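Local atomic coordinates of precorrin-3 methylase (Rhodobacter capsulatus, PDB entry 3NUT), a protein that probably transfers a methyl group from S-adenosyl-L-methionine to a precorrin intermediate in the cobalamin (vitamin B12) biosynthesis pathway. Residues K154-A159 against T181-I186. Sequence-based numbering, arbitrary orientation.
Sequences KRLRHA and TRVLEI
Two neighbouring helices, 149-161 and 179-190, pack side by side on one face of the sheet that includes strands 137-141 and 165-169 in the C-terminal half of this tetrapyrrole methylase, where Leu-156 and Arg-157 meet Val-183 and Ile-186. The short helical segments run roughly the same way, at 31°, with axes 10.4 Å apart. The contact is small and holds no hydrogen bond between the segments. On the side facing the sheet, Leu-156 CD2 touches Val-183 CG2 at 3.9 Å, the two side chains crossing at about a right angle. Both residues also rest on Phe-168 of strand 165-169, and Leu-156 reaches Ile-140 of strand 137-141. Ile-186 CG2 comes within 4.2 Å of Leu-156 CB. The same methyl is 3.7 Å from Arg-157 CG.

Arg-157 lies over Ile-186. Its CG is anti to the carbonyl carbon (chi1 -58°), and the chain is extended from there to NE (chi2 -173°), which carries the guanidinium across to the second helix. There Ile-186 CG2 sits under the centre of one guanidinium face, 3.7 Å from Arg-157 CZ. Ile-186 CD1 lies 3.8 Å from Arg-157 NH2. The polar end is held one turn further along the second helix, by salt bridges from NH2 to Glu-189 and from NH1 to Glu-190, while NE has a long, weak ion pair with Glu-153. These bonds should limit rotation of the group and keep its flat face over the methyl. Helix 149-161 joins the parallel neighbours 137-141 and 165-169 as a beta-alpha-beta crossover. Helix 179-190 then leads from 165-169 to the parallel strand 196-201, with antiparallel 227-231 between them. The pair is thus two consecutive crossover helices packed side by side on one face of an alpha/beta sheet.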
loop_
_atom_site.group_PDB
_atom_site.type_symbol
_atom_site.label_atom_id
_atom_site.label_comp_id
_atom_site.label_asym_id
_atom_site.label_seq_id
_atom_site.Cartn_x
_atom_site.Cartn_y
_atom_site.Cartn_z
ATOM N N LYS A 154 -13.055 10.968 14.452
ATOM C CA LYS A 154 -11.746 11.368 14.973
ATOM C C LYS A 154 -10.642 11.125 13.917
ATOM O O LYS A 154 -9.693 11.918 13.796
ATOM C CB LYS A 154 -11.445 10.642 16.294
ATOM C CG LYS A 154 -10.005 10.803 16.830
ATOM C CD LYS A 154 -9.750 9.995 18.108
ATOM C CE LYS A 154 -9.612 8.498 17.820
ATOM N NZ LYS A 154 -9.173 7.725 19.048
ATOM N N ARG A 155 -10.793 10.051 13.139
ATOM C CA ARG A 155 -9.807 9.702 12.128
ATOM C C ARG A 155 -9.921 10.673 10.962
ATOM O O ARG A 155 -8.909 11.214 10.508
ATOM C CB ARG A 155 -9.963 8.247 11.640
ATOM C CG ARG A 155 -9.644 7.176 12.680
ATOM C CD ARG A 155 -8.166 6.785 12.688
ATOM N NE ARG A 155 -7.759 5.959 13.830
ATOM C CZ ARG A 155 -8.211 4.722 14.070
ATOM N NH1 ARG A 155 -9.118 4.169 13.250
ATOM N NH2 ARG A 155 -7.750 4.033 15.130
ATOM N N LEU A 156 -11.146 10.895 10.487
ATOM C CA LEU A 156 -11.351 11.797 9.353
ATOM C C LEU A 156 -10.774 13.175 9.605
ATOM O O LEU A 156 -9.953 13.637 8.841
ATOM C CB LEU A 156 -12.823 11.932 8.998
ATOM C CG LEU A 156 -13.508 11.002 8.000
ATOM C CD1 LEU A 156 -12.528 10.319 7.021
ATOM C CD2 LEU A 156 -14.322 10.002 8.746
ATOM N N ARG A 157 -11.177 13.809 10.705
ATOM C CA ARG A 157 -10.743 15.190 11.011
ATOM C C ARG A 157 -9.237 15.348 11.187
ATOM O O ARG A 157 -8.666 16.358 10.751
ATOM C CB ARG A 157 -11.496 15.774 12.220
ATOM C CG ARG A 157 -13.012 15.792 12.038
ATOM C CD ARG A 157 -13.708 16.538 13.174
ATOM N NE ARG A 157 -15.140 16.615 12.924
ATOM C CZ ARG A 157 -15.716 17.545 12.173
ATOM N NH1 ARG A 157 -14.975 18.492 11.620
ATOM N NH2 ARG A 157 -17.028 17.524 11.978
ATOM N N HIS A 158 -8.587 14.362 11.800
ATOM C CA HIS A 158 -7.137 14.425 11.912
ATOM C C HIS A 158 -6.353 14.223 10.598
ATOM O O HIS A 158 -5.253 14.762 10.432
ATOM C CB HIS A 158 -6.660 13.483 12.991
ATOM C CG HIS A 158 -6.922 14.000 14.360
ATOM N ND1 HIS A 158 -6.140 14.973 14.944
ATOM C CD2 HIS A 158 -7.902 13.717 15.248
ATOM C CE1 HIS A 158 -6.618 15.255 16.142
ATOM N NE2 HIS A 158 -7.685 14.504 16.352
ATOM N N ALA A 159 -6.922 13.467 9.669
ATOM C CA ALA A 159 -6.281 13.245 8.382
ATOM C C ALA A 159 -6.447 14.545 7.591
ATOM O O ALA A 159 -5.516 15.030 6.956
ATOM C CB ALA A 159 -6.934 12.058 7.654
ATOM N N THR A 181 -22.343 9.756 3.419
ATOM C CA THR A 181 -22.916 11.101 3.415
ATOM C C THR A 181 -22.328 11.917 4.566
ATOM O O THR A 181 -21.929 13.062 4.350
ATOM C CB THR A 181 -24.457 11.059 3.540
ATOM O OG1 THR A 181 -25.001 10.220 2.516
ATOM C CG2 THR A 181 -25.073 12.479 3.439
ATOM N N ARG A 182 -22.263 11.336 5.772
ATOM C CA ARG A 182 -21.611 12.001 6.914
ATOM C C ARG A 182 -20.149 12.329 6.588
ATOM O O ARG A 182 -19.705 13.458 6.805
ATOM C CB ARG A 182 -21.672 11.175 8.204
ATOM C CG ARG A 182 -23.048 10.672 8.646
ATOM C CD ARG A 182 -23.695 11.539 9.749
ATOM N NE ARG A 182 -23.190 11.355 11.127
ATOM C CZ ARG A 182 -23.567 10.381 11.966
ATOM N NH1 ARG A 182 -24.439 9.455 11.578
ATOM N NH2 ARG A 182 -23.063 10.317 13.195
ATOM N N VAL A 183 -19.417 11.350 6.047
ATOM C CA VAL A 183 -17.999 11.521 5.701
ATOM C C VAL A 183 -17.721 12.691 4.750
ATOM O O VAL A 183 -16.767 13.439 4.962
ATOM C CB VAL A 183 -17.368 10.198 5.146
ATOM C CG1 VAL A 183 -16.026 10.460 4.462
ATOM C CG2 VAL A 183 -17.206 9.162 6.264
ATOM N N LEU A 184 -18.540 12.845 3.710
ATOM C CA LEU A 184 -18.451 14.013 2.815
ATOM C C LEU A 184 -18.720 15.343 3.542
ATOM O O LEU A 184 -18.095 16.369 3.237
ATOM C CB LEU A 184 -19.410 13.863 1.633
ATOM C CG LEU A 184 -19.082 12.776 0.613
ATOM C CD1 LEU A 184 -20.245 12.552 -0.311
ATOM C CD2 LEU A 184 -17.823 13.129 -0.186
ATOM N N GLU A 185 -19.659 15.311 4.488
ATOM C CA GLU A 185 -20.010 16.481 5.286
ATOM C C GLU A 185 -18.801 16.875 6.112
ATOM O O GLU A 185 -18.368 18.032 6.067
ATOM C CB GLU A 185 -21.239 16.201 6.189
ATOM C CG GLU A 185 -21.893 17.455 6.820
ATOM C CD GLU A 185 -22.787 17.144 8.030
ATOM O OE1 GLU A 185 -23.962 17.576 8.031
ATOM O OE2 GLU A 185 -22.322 16.469 8.985
ATOM N N ILE A 186 -18.246 15.912 6.850
ATOM C CA ILE A 186 -17.019 16.153 7.604
ATOM C C ILE A 186 -15.941 16.742 6.683
ATOM O O ILE A 186 -15.207 17.654 7.066
ATOM C CB ILE A 186 -16.447 14.867 8.252
ATOM C CG1 ILE A 186 -17.548 13.966 8.833
ATOM C CG2 ILE A 186 -15.367 15.223 9.289
ATOM C CD1 ILE A 186 -17.880 14.199 10.278
#